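Local coordinates for protein beta-1,3-glucanosyltransferase (PDB 4WTP) that belongs to glycosyl hydrolase family 17 and folds as a single (beta/alpha)8 barrel, the scaffold of a carbohydrate-active enzyme, at residues P189-A199 / W226-V237; P218-W226 / V254-F264. One frame throughout, in Å; residues are numbered along the deposited sequence.

Interaction 1: P189-A199 / W226-V237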
loop_
_atom_site.group_PDB
_atom_site.type_symbol
_atom_site.label_atom_id
_atom_site.label_comp_id
_atom_site.label_asym_id
_atom_site.label_seq_id
_atom_site.Cartn_x
_atom_site.Cartn_y
_atom_site.Cartn_z
ATOM N N PRO A 189 3.134 -11.159 -8.239
ATOM C CA PRO A 189 3.436 -12.348 -9.016
ATOM C C PRO A 189 2.264 -13.350 -9.119
ATOM O O PRO A 189 2.140 -14.049 -10.140
ATOM C CB PRO A 189 4.647 -12.918 -8.287
ATOM C CG PRO A 189 5.385 -11.676 -7.833
ATOM C CD PRO A 189 4.284 -10.738 -7.409
ATOM N N TYR A 190 1.433 -13.446 -8.090
ATOM C CA TYR A 190 0.266 -14.286 -8.137
ATOM C C TYR A 190 -0.579 -14.031 -9.381
ATOM O O TYR A 190 -1.053 -14.954 -10.059
ATOM C CB TYR A 190 -0.602 -14.049 -6.881
ATOM C CG TYR A 190 -1.811 -14.928 -6.909
ATOM C CD1 TYR A 190 -1.739 -16.233 -6.387
ATOM C CD2 TYR A 190 -3.022 -14.520 -7.462
ATOM C CE1 TYR A 190 -2.830 -17.087 -6.454
ATOM C CE2 TYR A 190 -4.107 -15.370 -7.519
ATOM C CZ TYR A 190 -4.016 -16.660 -7.014
ATOM O OH TYR A 190 -5.095 -17.506 -7.080
ATOM N N TRP A 191 -0.808 -12.759 -9.675
ATOM C CA TRP A 191 -1.632 -12.410 -10.828
ATOM C C TRP A 191 -0.907 -12.548 -12.172
ATOM O O TRP A 191 -1.522 -12.374 -13.237
ATOM C CB TRP A 191 -2.166 -10.976 -10.659
ATOM C CG TRP A 191 -3.133 -10.810 -9.531
ATOM C CD1 TRP A 191 -3.035 -9.951 -8.449
ATOM C CD2 TRP A 191 -4.387 -11.504 -9.366
ATOM N NE1 TRP A 191 -4.132 -10.069 -7.633
ATOM C CE2 TRP A 191 -4.991 -10.986 -8.147
ATOM C CE3 TRP A 191 -5.063 -12.450 -10.099
ATOM C CZ2 TRP A 191 -6.213 -11.431 -7.700
ATOM C CZ3 TRP A 191 -6.291 -12.908 -9.637
ATOM C CH2 TRP A 191 -6.860 -12.404 -8.463
ATOM N N GLU A 192 0.372 -12.897 -12.116
ATOM C CA GLU A 192 1.195 -13.176 -13.279
ATOM C C GLU A 192 1.335 -14.694 -13.468
ATOM O O GLU A 192 2.002 -15.155 -14.397
ATOM C CB GLU A 192 2.569 -12.517 -13.138
ATOM C CG GLU A 192 2.529 -11.014 -12.834
ATOM C CD GLU A 192 3.861 -10.518 -12.252
ATOM O OE1 GLU A 192 4.919 -10.909 -12.795
ATOM O OE2 GLU A 192 3.892 -9.747 -11.242
ATOM N N GLY A 193 0.725 -15.481 -12.579
ATOM C CA GLY A 193 0.777 -16.936 -12.733
ATOM C C GLY A 193 2.108 -17.556 -12.341
ATOM O O GLY A 193 2.380 -18.712 -12.703
ATOM N N VAL A 194 2.942 -16.818 -11.607
ATOM C CA VAL A 194 4.263 -17.300 -11.157
ATOM C C VAL A 194 4.098 -18.309 -10.010
ATOM O O VAL A 194 3.369 -18.051 -9.043
ATOM C CB VAL A 194 5.141 -16.122 -10.728
ATOM C CG1 VAL A 194 6.493 -16.584 -10.193
ATOM C CG2 VAL A 194 5.327 -15.163 -11.914
ATOM N N THR A 195 4.745 -19.454 -10.127
ATOM C CA THR A 195 4.640 -20.469 -9.075
ATOM C C THR A 195 5.269 -19.924 -7.789
ATOM O O THR A 195 6.227 -19.147 -7.827
ATOM C CB THR A 195 5.282 -21.799 -9.512
ATOM O OG1 THR A 195 4.935 -22.846 -8.588
ATOM C CG2 THR A 195 6.807 -21.680 -9.609
ATOM N N ILE A 196 4.764 -20.397 -6.653
ATOM C CA ILE A 196 5.153 -19.823 -5.379
ATOM C C ILE A 196 6.678 -19.779 -5.133
ATOM O O ILE A 196 7.213 -18.796 -4.593
ATOM C CB ILE A 196 4.395 -20.516 -4.225
ATOM C CG1 ILE A 196 4.750 -19.873 -2.871
ATOM C CG2 ILE A 196 4.606 -22.050 -4.224
ATOM C CD1 ILE A 196 4.419 -18.385 -2.739
ATOM N N ASP A 197 7.404 -20.833 -5.503
ATOM C CA ASP A 197 8.834 -20.884 -5.199
ATOM C C ASP A 197 9.620 -19.759 -5.857
ATOM O O ASP A 197 10.714 -19.385 -5.397
ATOM C CB ASP A 197 9.427 -22.238 -5.624
ATOM C CG ASP A 197 8.977 -23.371 -4.767
ATOM O OD1 ASP A 197 8.343 -23.132 -3.731
ATOM O OD2 ASP A 197 9.300 -24.521 -5.130
ATOM N N ASN A 198 9.075 -19.258 -6.967
ATOM C CA ASN A 198 9.704 -18.219 -7.759
ATOM C C ASN A 198 9.116 -16.808 -7.504
ATOM O O ASN A 198 9.567 -15.856 -8.090
ATOM C CB ASN A 198 9.556 -18.543 -9.274
ATOM C CG ASN A 198 9.945 -19.973 -9.665
ATOM O OD1 ASN A 198 10.528 -20.704 -8.888
ATOM N ND2 ASN A 198 9.585 -20.370 -10.880
ATOM N N ALA A 199 8.115 -16.687 -6.646
ATOM C CA ALA A 199 7.332 -15.462 -6.594
ATOM C C ALA A 199 8.098 -14.267 -6.007
ATOM O O ALA A 199 8.100 -13.169 -6.611
ATOM C CB ALA A 199 6.048 -15.720 -5.848
ATOM N N TRP A 226 -0.201 -12.368 -1.294
ATOM C CA TRP A 226 -0.491 -13.671 -1.864
ATOM C C TRP A 226 -1.722 -14.189 -1.142
ATOM O O TRP A 226 -1.782 -14.159 0.107
ATOM C CB TRP A 226 0.687 -14.634 -1.642
ATOM C CG TRP A 226 0.556 -15.905 -2.419
ATOM C CD1 TRP A 226 -0.252 -17.006 -2.121
ATOM C CD2 TRP A 226 1.208 -16.207 -3.688
ATOM N NE1 TRP A 226 -0.077 -17.973 -3.093
ATOM C CE2 TRP A 226 0.793 -17.546 -4.053
ATOM C CE3 TRP A 226 2.120 -15.549 -4.496
ATOM C CZ2 TRP A 226 1.248 -18.165 -5.199
ATOM C CZ3 TRP A 226 2.539 -16.178 -5.668
ATOM C CH2 TRP A 226 2.126 -17.463 -6.006
ATOM N N PRO A 227 -2.709 -14.741 -1.872
ATOM C CA PRO A 227 -3.954 -15.173 -1.236
ATOM C C PRO A 227 -3.869 -16.559 -0.606
ATOM O O PRO A 227 -3.178 -17.474 -1.083
ATOM C CB PRO A 227 -4.955 -15.174 -2.401
ATOM C CG PRO A 227 -4.116 -15.555 -3.577
ATOM C CD PRO A 227 -2.788 -14.854 -3.334
ATOM N N SER A 228 -4.592 -16.722 0.497
ATOM C CA SER A 228 -4.578 -18.024 1.191
ATOM C C SER A 228 -5.657 -19.015 0.733
ATOM O O SER A 228 -5.630 -20.160 1.140
ATOM C CB SER A 228 -4.705 -17.827 2.692
ATOM O OG SER A 228 -5.911 -17.164 3.009
ATOM N N ALA A 229 -6.606 -18.558 -0.082
ATOM C CA ALA A 229 -7.698 -19.426 -0.574
ATOM C C ALA A 229 -8.308 -18.793 -1.789
ATOM O O ALA A 229 -8.008 -17.633 -2.127
ATOM C CB ALA A 229 -8.759 -19.659 0.506
ATOM N N GLY A 230 -9.149 -19.564 -2.475
ATOM C CA GLY A 230 -9.908 -19.044 -3.601
ATOM C C GLY A 230 -9.485 -19.619 -4.940
ATOM O O GLY A 230 -9.950 -19.186 -5.997
ATOM N N GLY A 231 -8.579 -20.582 -4.925
ATOM C CA GLY A 231 -8.257 -21.326 -6.127
ATOM C C GLY A 231 -6.824 -21.180 -6.571
ATOM O O GLY A 231 -5.887 -21.421 -5.812
ATOM N N ASN A 232 -6.627 -20.812 -7.833
ATOM C CA ASN A 232 -5.294 -20.673 -8.403
ATOM C C ASN A 232 -5.385 -19.706 -9.597
ATOM O O ASN A 232 -6.490 -19.373 -10.058
ATOM C CB ASN A 232 -4.780 -22.044 -8.894
ATOM C CG ASN A 232 -5.600 -22.579 -10.054
ATOM O OD1 ASN A 232 -6.776 -22.934 -9.899
ATOM N ND2 ASN A 232 -4.987 -22.636 -11.216
ATOM N N PHE A 233 -4.248 -19.202 -10.009
ATOM C CA PHE A 233 -4.173 -18.410 -11.221
ATOM C C PHE A 233 -3.038 -19.009 -12.020
ATOM O O PHE A 233 -1.858 -18.765 -11.748
ATOM C CB PHE A 233 -3.918 -16.930 -10.900
ATOM C CG PHE A 233 -4.152 -16.025 -12.073
ATOM C CD1 PHE A 233 -3.174 -15.852 -13.056
ATOM C CD2 PHE A 233 -5.362 -15.340 -12.191
ATOM C CE1 PHE A 233 -3.405 -15.000 -14.134
ATOM C CE2 PHE A 233 -5.596 -14.478 -13.254
ATOM C CZ PHE A 233 -4.619 -14.318 -14.224
ATOM N N GLN A 234 -3.394 -19.873 -12.978
ATOM C CA GLN A 234 -2.413 -20.723 -13.634
ATOM C C GLN A 234 -1.557 -21.445 -12.569
ATOM O O GLN A 234 -2.147 -22.056 -11.687
ATOM C CB GLN A 234 -1.593 -19.943 -14.653
ATOM C CG GLN A 234 -2.449 -19.412 -15.797
ATOM C CD GLN A 234 -1.899 -18.143 -16.413
ATOM O OE1 GLN A 234 -0.707 -17.847 -16.303
ATOM N NE2 GLN A 234 -2.768 -17.382 -17.077
ATOM N N SER A 235 -0.237 -21.282 -12.584
ATOM C CA SER A 235 0.643 -22.024 -11.624
ATOM C C SER A 235 0.657 -21.424 -10.218
ATOM O O SER A 235 1.232 -22.038 -9.312
ATOM C CB SER A 235 2.085 -22.082 -12.108
ATOM O OG SER A 235 2.195 -22.857 -13.284
ATOM N N SER A 236 0.074 -20.239 -10.014
ATOM C CA SER A 236 0.036 -19.588 -8.704
ATOM C C SER A 236 -1.111 -20.188 -7.940
ATOM O O SER A 236 -2.251 -19.998 -8.279
ATOM C CB SER A 236 -0.134 -18.065 -8.857
ATOM O OG SER A 236 0.849 -17.524 -9.671
ATOM N N VAL A 237 -0.808 -20.889 -6.841
ATOM C CA VAL A 237 -1.839 -21.577 -6.071
ATOM C C VAL A 237 -2.125 -20.816 -4.781
ATOM O O VAL A 237 -1.214 -20.499 -4.016
ATOM C CB VAL A 237 -1.421 -23.041 -5.767
ATOM C CG1 VAL A 237 -2.438 -23.739 -4.868
ATOM C CG2 VAL A 237 -1.179 -23.810 -7.065
HETATM O O HOH W 1 -7.714 -17.952 -8.111
HETATM O O HOH W 2 1.644 -20.430 -14.770
HETATM O O HOH W 3 2.070 -21.792 -6.710
#
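Y190 turns an edge onto the six-membered ring of W226; the two ring centroids lie 5.2 Å apart and the planes are nearly perpendicular, at 85°. With CG anti to the backbone N (chi1 -179°), the Y190 ring turns its edge to W226 and one face to P227. A second edge-to-face pair, offset, forms where the W191 six-membered ring presents its edge to the face of F233.

Aliphatic groups fill in around these rings. I196 CD1 sits almost on the ring normal of W226, 3.8 Å from the centroid of its six-membered ring and on the face opposite Y190, so the indole is held between two residues of 189-199. A199 CB comes in obliquely, 3.5 Å from W226 CZ3. P227 CG lies over one face of Y190, 3.6 Å from the ring centroid.

A short hydrogen bond is the direct polar link: S236 OG donates to V194 O at 2.7 Å, approaching from above the carbonyl plane. The same V194 O lies in the indole plane at the edge of W226, 3.3 Å from CH2. The rotation of the indole is further fixed by W226 NE1, which donates a hydrogen bond to V237 O, almost in the ring plane; N242 ND2 of helix 240-256 also donates a hydrogen bond to that oxygen.

Three waters extend the polar seam. One links Y190 OH to N232 O, another joins G193 O with S235 N, and a third connects I196 N to S235 O and V237 N.

The strands 232-233 and 236-237 form a beta hairpin with a two-residue loop, Q234-S235, the type II' turn running from F233 to S236. It packs on the loop leading into helix 196-212, as an excursion from the loops that follow the strands of a (beta/alpha)8 barrel.

Interaction 2: P218-W226 / V254-F264. With EDO (1,2-ethanediol), chain B.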
loop_
_atom_site.group_PDB
_atom_site.type_symbol
_atom_site.label_atom_id
_atom_site.label_comp_id
_atom_site.label_asym_id
_atom_site.label_seq_id
_atom_site.Cartn_x
_atom_site.Cartn_y
_atom_site.Cartn_z
ATOM N N PRO A 218 14.596 7.207 -4.609
ATOM C CA PRO A 218 14.280 5.982 -3.843
ATOM C C PRO A 218 13.071 5.248 -4.391
ATOM O O PRO A 218 12.101 5.883 -4.869
ATOM C CB PRO A 218 13.998 6.509 -2.441
ATOM C CG PRO A 218 14.728 7.816 -2.345
ATOM C CD PRO A 218 14.623 8.400 -3.748
ATOM N N VAL A 219 13.133 3.913 -4.307
ATOM C CA VAL A 219 12.048 3.059 -4.733
ATOM C C VAL A 219 11.580 2.200 -3.559
ATOM O O VAL A 219 12.363 1.465 -2.961
ATOM C CB VAL A 219 12.467 2.124 -5.911
ATOM C CG1 VAL A 219 11.280 1.293 -6.338
ATOM C CG2 VAL A 219 12.968 2.955 -7.105
ATOM N N LYS A 220 10.292 2.288 -3.240
ATOM C CA LYS A 220 9.682 1.487 -2.196
ATOM C C LYS A 220 8.636 0.585 -2.848
ATOM O O LYS A 220 8.320 0.724 -4.033
ATOM C CB LYS A 220 9.049 2.402 -1.134
ATOM C CG LYS A 220 10.031 3.429 -0.582
ATOM C CD LYS A 220 9.456 4.219 0.581
ATOM C CE LYS A 220 10.444 5.269 1.044
ATOM N NZ LYS A 220 10.484 5.263 2.527
ATOM N N ILE A 221 8.107 -0.351 -2.073
ATOM C CA ILE A 221 7.049 -1.251 -2.569
ATOM C C ILE A 221 5.754 -0.896 -1.858
ATOM O O ILE A 221 5.654 -1.047 -0.642
ATOM C CB ILE A 221 7.446 -2.732 -2.423
ATOM C CG1 ILE A 221 8.734 -3.011 -3.221
ATOM C CG2 ILE A 221 6.306 -3.640 -2.875
ATOM C CD1 ILE A 221 9.265 -4.425 -3.068
ATOM N N SER A 222 4.751 -0.434 -2.600
ATOM C CA SER A 222 3.486 -0.050 -1.985
ATOM C C SER A 222 2.513 -1.207 -1.802
ATOM O O SER A 222 1.649 -1.124 -0.942
ATOM C CB SER A 222 2.829 1.072 -2.772
ATOM O OG SER A 222 3.032 0.834 -4.145
ATOM N N GLU A 223 2.650 -2.263 -2.606
ATOM C CA GLU A 223 1.763 -3.429 -2.454
ATOM C C GLU A 223 2.416 -4.674 -3.020
ATOM O O GLU A 223 2.904 -4.670 -4.179
ATOM C CB GLU A 223 0.438 -3.293 -3.233
ATOM C CG GLU A 223 -0.523 -2.196 -2.879
ATOM C CD GLU A 223 -1.657 -2.119 -3.868
ATOM O OE1 GLU A 223 -1.672 -2.872 -4.849
ATOM O OE2 GLU A 223 -2.506 -1.257 -3.724
ATOM N N THR A 224 2.344 -5.762 -2.239
ATOM C CA THR A 224 2.470 -7.117 -2.766
ATOM C C THR A 224 1.910 -8.043 -1.689
ATOM O O THR A 224 1.861 -7.680 -0.508
ATOM C CB THR A 224 3.914 -7.508 -3.108
ATOM O OG1 THR A 224 3.858 -8.693 -3.900
ATOM C CG2 THR A 224 4.730 -7.827 -1.849
ATOM N N GLY A 225 1.457 -9.216 -2.111
ATOM C CA GLY A 225 0.853 -10.183 -1.197
ATOM C C GLY A 225 0.448 -11.419 -1.973
ATOM O O GLY A 225 0.681 -11.500 -3.184
ATOM N N TRP A 226 -0.201 -12.368 -1.294
ATOM C CA TRP A 226 -0.491 -13.671 -1.864
ATOM C C TRP A 226 -1.722 -14.189 -1.142
ATOM O O TRP A 226 -1.782 -14.159 0.107
ATOM C CB TRP A 226 0.687 -14.634 -1.642
ATOM C CG TRP A 226 0.556 -15.905 -2.419
ATOM C CD1 TRP A 226 -0.252 -17.006 -2.121
ATOM C CD2 TRP A 226 1.208 -16.207 -3.688
ATOM N NE1 TRP A 226 -0.077 -17.973 -3.093
ATOM C CE2 TRP A 226 0.793 -17.546 -4.053
ATOM C CE3 TRP A 226 2.120 -15.549 -4.496
ATOM C CZ2 TRP A 226 1.248 -18.165 -5.199
ATOM C CZ3 TRP A 226 2.539 -16.178 -5.668
ATOM C CH2 TRP A 226 2.126 -17.463 -6.006
ATOM N N VAL A 254 13.301 -8.031 1.143
ATOM C CA VAL A 254 13.334 -6.578 1.321
ATOM C C VAL A 254 14.267 -6.204 2.479
ATOM O O VAL A 254 14.831 -5.122 2.501
ATOM C CB VAL A 254 11.929 -5.918 1.465
ATOM C CG1 VAL A 254 11.101 -6.203 0.227
ATOM C CG2 VAL A 254 11.221 -6.321 2.762
ATOM N N LYS A 255 14.419 -7.109 3.449
ATOM C CA LYS A 255 15.378 -6.882 4.534
ATOM C C LYS A 255 16.802 -6.950 3.973
ATOM O O LYS A 255 17.635 -6.087 4.284
ATOM C CB LYS A 255 15.158 -7.910 5.656
ATOM C CG LYS A 255 16.050 -7.621 6.848
ATOM C CD LYS A 255 16.036 -8.764 7.837
ATOM C CE LYS A 255 14.678 -8.902 8.493
ATOM N NZ LYS A 255 14.741 -9.862 9.619
ATOM N N GLN A 256 17.080 -7.938 3.131
ATOM C CA GLN A 256 18.405 -8.109 2.561
ATOM C C GLN A 256 18.830 -6.899 1.752
ATOM O O GLN A 256 19.990 -6.511 1.769
ATOM C CB GLN A 256 18.466 -9.369 1.680
ATOM C CG GLN A 256 18.411 -10.677 2.458
ATOM C CD GLN A 256 18.498 -11.882 1.548
ATOM O OE1 GLN A 256 18.102 -11.802 0.393
ATOM N NE2 GLN A 256 19.046 -12.988 2.047
ATOM N N ARG A 257 17.879 -6.279 1.054
ATOM C CA ARG A 257 18.183 -5.188 0.136
ATOM C C ARG A 257 17.817 -3.819 0.686
ATOM O O ARG A 257 17.924 -2.828 -0.026
ATOM C CB ARG A 257 17.490 -5.434 -1.208
ATOM C CG ARG A 257 18.016 -6.669 -1.954
ATOM C CD ARG A 257 18.083 -6.508 -3.466
ATOM N NE ARG A 257 19.365 -5.955 -3.909
ATOM C CZ ARG A 257 19.527 -4.771 -4.498
ATOM N NH1 ARG A 257 18.486 -3.977 -4.748
ATOM N NH2 ARG A 257 20.745 -4.377 -4.854
ATOM N N ASN A 258 17.388 -3.763 1.950
ATOM C CA ASN A 258 17.023 -2.504 2.572
ATOM C C ASN A 258 15.919 -1.747 1.804
ATOM O O ASN A 258 15.960 -0.518 1.629
ATOM C CB ASN A 258 18.264 -1.604 2.748
ATOM C CG ASN A 258 18.095 -0.610 3.875
ATOM O OD1 ASN A 258 17.203 -0.762 4.712
ATOM N ND2 ASN A 258 18.958 0.410 3.917
ATOM N N ILE A 259 14.892 -2.486 1.377
ATOM C CA ILE A 259 13.776 -1.904 0.680
ATOM C C ILE A 259 12.606 -1.747 1.648
ATOM O O ILE A 259 12.321 -2.688 2.398
ATOM C CB ILE A 259 13.367 -2.824 -0.475
ATOM C CG1 ILE A 259 14.515 -2.972 -1.485
ATOM C CG2 ILE A 259 12.097 -2.334 -1.144
ATOM C CD1 ILE A 259 14.287 -4.104 -2.442
ATOM N N ASP A 260 11.944 -0.589 1.620
ATOM C CA ASP A 260 10.734 -0.334 2.410
ATOM C C ASP A 260 9.508 -0.916 1.695
ATOM O O ASP A 260 9.262 -0.607 0.527
ATOM C CB ASP A 260 10.521 1.176 2.660
ATOM C CG ASP A 260 11.613 1.829 3.494
ATOM O OD1 ASP A 260 12.349 1.122 4.213
ATOM O OD2 ASP A 260 11.660 3.069 3.429
ATOM N N LEU A 261 8.767 -1.753 2.425
ATOM C CA LEU A 261 7.634 -2.483 1.883
ATOM C C LEU A 261 6.359 -2.269 2.701
ATOM O O LEU A 261 6.385 -2.416 3.934
ATOM C CB LEU A 261 7.958 -3.987 1.890
ATOM C CG LEU A 261 6.776 -4.952 1.756
ATOM C CD1 LEU A 261 6.210 -4.835 0.361
ATOM C CD2 LEU A 261 7.212 -6.377 2.078
ATOM N N LEU A 262 5.257 -1.979 2.016
ATOM C CA LEU A 262 3.924 -2.012 2.641
ATOM C C LEU A 262 3.270 -3.317 2.190
ATOM O O LEU A 262 2.967 -3.485 0.987
ATOM C CB LEU A 262 3.086 -0.821 2.166
ATOM C CG LEU A 262 3.677 0.550 2.508
ATOM C CD1 LEU A 262 2.808 1.647 1.881
ATOM C CD2 LEU A 262 3.858 0.716 4.024
ATOM N N TYR A 263 3.083 -4.230 3.131
ATOM C CA TYR A 263 2.548 -5.545 2.778
ATOM C C TYR A 263 1.033 -5.480 2.539
ATOM O O TYR A 263 0.329 -4.731 3.210
ATOM C CB TYR A 263 2.895 -6.556 3.877
ATOM C CG TYR A 263 2.634 -7.969 3.416
ATOM C CD1 TYR A 263 3.551 -8.645 2.599
ATOM C CD2 TYR A 263 1.430 -8.598 3.707
ATOM C CE1 TYR A 263 3.281 -9.906 2.101
ATOM C CE2 TYR A 263 1.150 -9.862 3.206
ATOM C CZ TYR A 263 2.077 -10.498 2.408
ATOM O OH TYR A 263 1.795 -11.733 1.859
ATOM N N PHE A 264 0.546 -6.258 1.577
ATOM C CA PHE A 264 -0.891 -6.286 1.251
ATOM C C PHE A 264 -1.472 -7.643 1.647
ATOM O O PHE A 264 -1.096 -8.645 1.036
ATOM C CB PHE A 264 -1.086 -6.067 -0.267
ATOM C CG PHE A 264 -2.517 -5.882 -0.654
ATOM C CD1 PHE A 264 -3.324 -6.991 -0.973
ATOM C CD2 PHE A 264 -3.092 -4.613 -0.622
ATOM C CE1 PHE A 264 -4.669 -6.820 -1.290
ATOM C CE2 PHE A 264 -4.436 -4.444 -0.938
ATOM C CZ PHE A 264 -5.230 -5.548 -1.264
HETATM C C1 EDO B . 10.549 -10.725 11.678
HETATM O O1 EDO B . 11.181 -11.999 11.635
HETATM C C2 EDO B . 11.605 -9.667 11.950
HETATM O O2 EDO B . 12.205 -9.225 10.725
HETATM O O HOH W 4 12.917 1.367 -0.247
HETATM O O HOH W 5 -0.901 -11.477 1.391
#
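I221 and L261 meet at the most tightly packed point of this buried contact, with I221 CG2 only 3.5 Å from L261 CD1, closer than usual for two carbons. The two branches of I221 divide the work. CG2, anti to the backbone N, presses on L261, whereas CG1 lies beside that N (chi1 -60°) and extends with CD1 toward I259 CG2 and, more distantly, V254 CG1 at 4.2 Å. Two backbone bonds hold I221 to the same neighbouring segment: I221 N donates to D260 O at 2.9 Å, and I221 O accepts from L262 N at 2.8 Å, both bonds nearly straight. This parallel bridge joins strand 219-223 to strand 262-263, the seventh and eighth of the (beta/alpha)8 barrel, and so completes the ring of strands. K220 and D260 run side by side, and in the conformer given K220 NZ lies 2.6 Å from D260 OD2 as a salt bridge, on the lone pair turned away from the other carboxylate oxygen, though a second conformer of K220 leaves this pairing doubtful; Y95 OH and the ring of F182 also meet this ammonium.

Beyond the bridge the fit is looser. F264 N still donates to T224 O, but the bond is tilted from the carbonyl plane, and T224 O also lies over the rim of one face of Y263. T224 N is buried here with no partner, and S222 O faces L262 O at 3.3 Å as two acceptors; S222 O accepts a hydrogen bond from N41 ND2. Water takes over at both ends: one molecule links V219 O to D260 N, and another gathers W226 N, Y263 OH and F264 O. At the solvent side, helix 240-256 ends in a Schellman motif with N258 as C-prime, and exposed K255 NZ donates to 1,2-ethanediol.

In the fold
From the N terminus, the chain leaves strand 182-186 into 189-199, which starts helix 196-212; it then returns through strand 219-223 to W226. Interaction 1 closes the loop here, bringing the hairpin of 226-237 back onto the entry to that helix. Helix 240-256 follows, and interaction 2 closes a second loop as 254-264 turns back beside strand 219-223. Because the segments alternate along the chain, the two loops cross rather than nest, and W226 belongs to both. P189 packs against T224 where they touch, about 18 Å separating their centres. Interaction 2 shuts the strand barrel, while interaction 1 joins loops outside it.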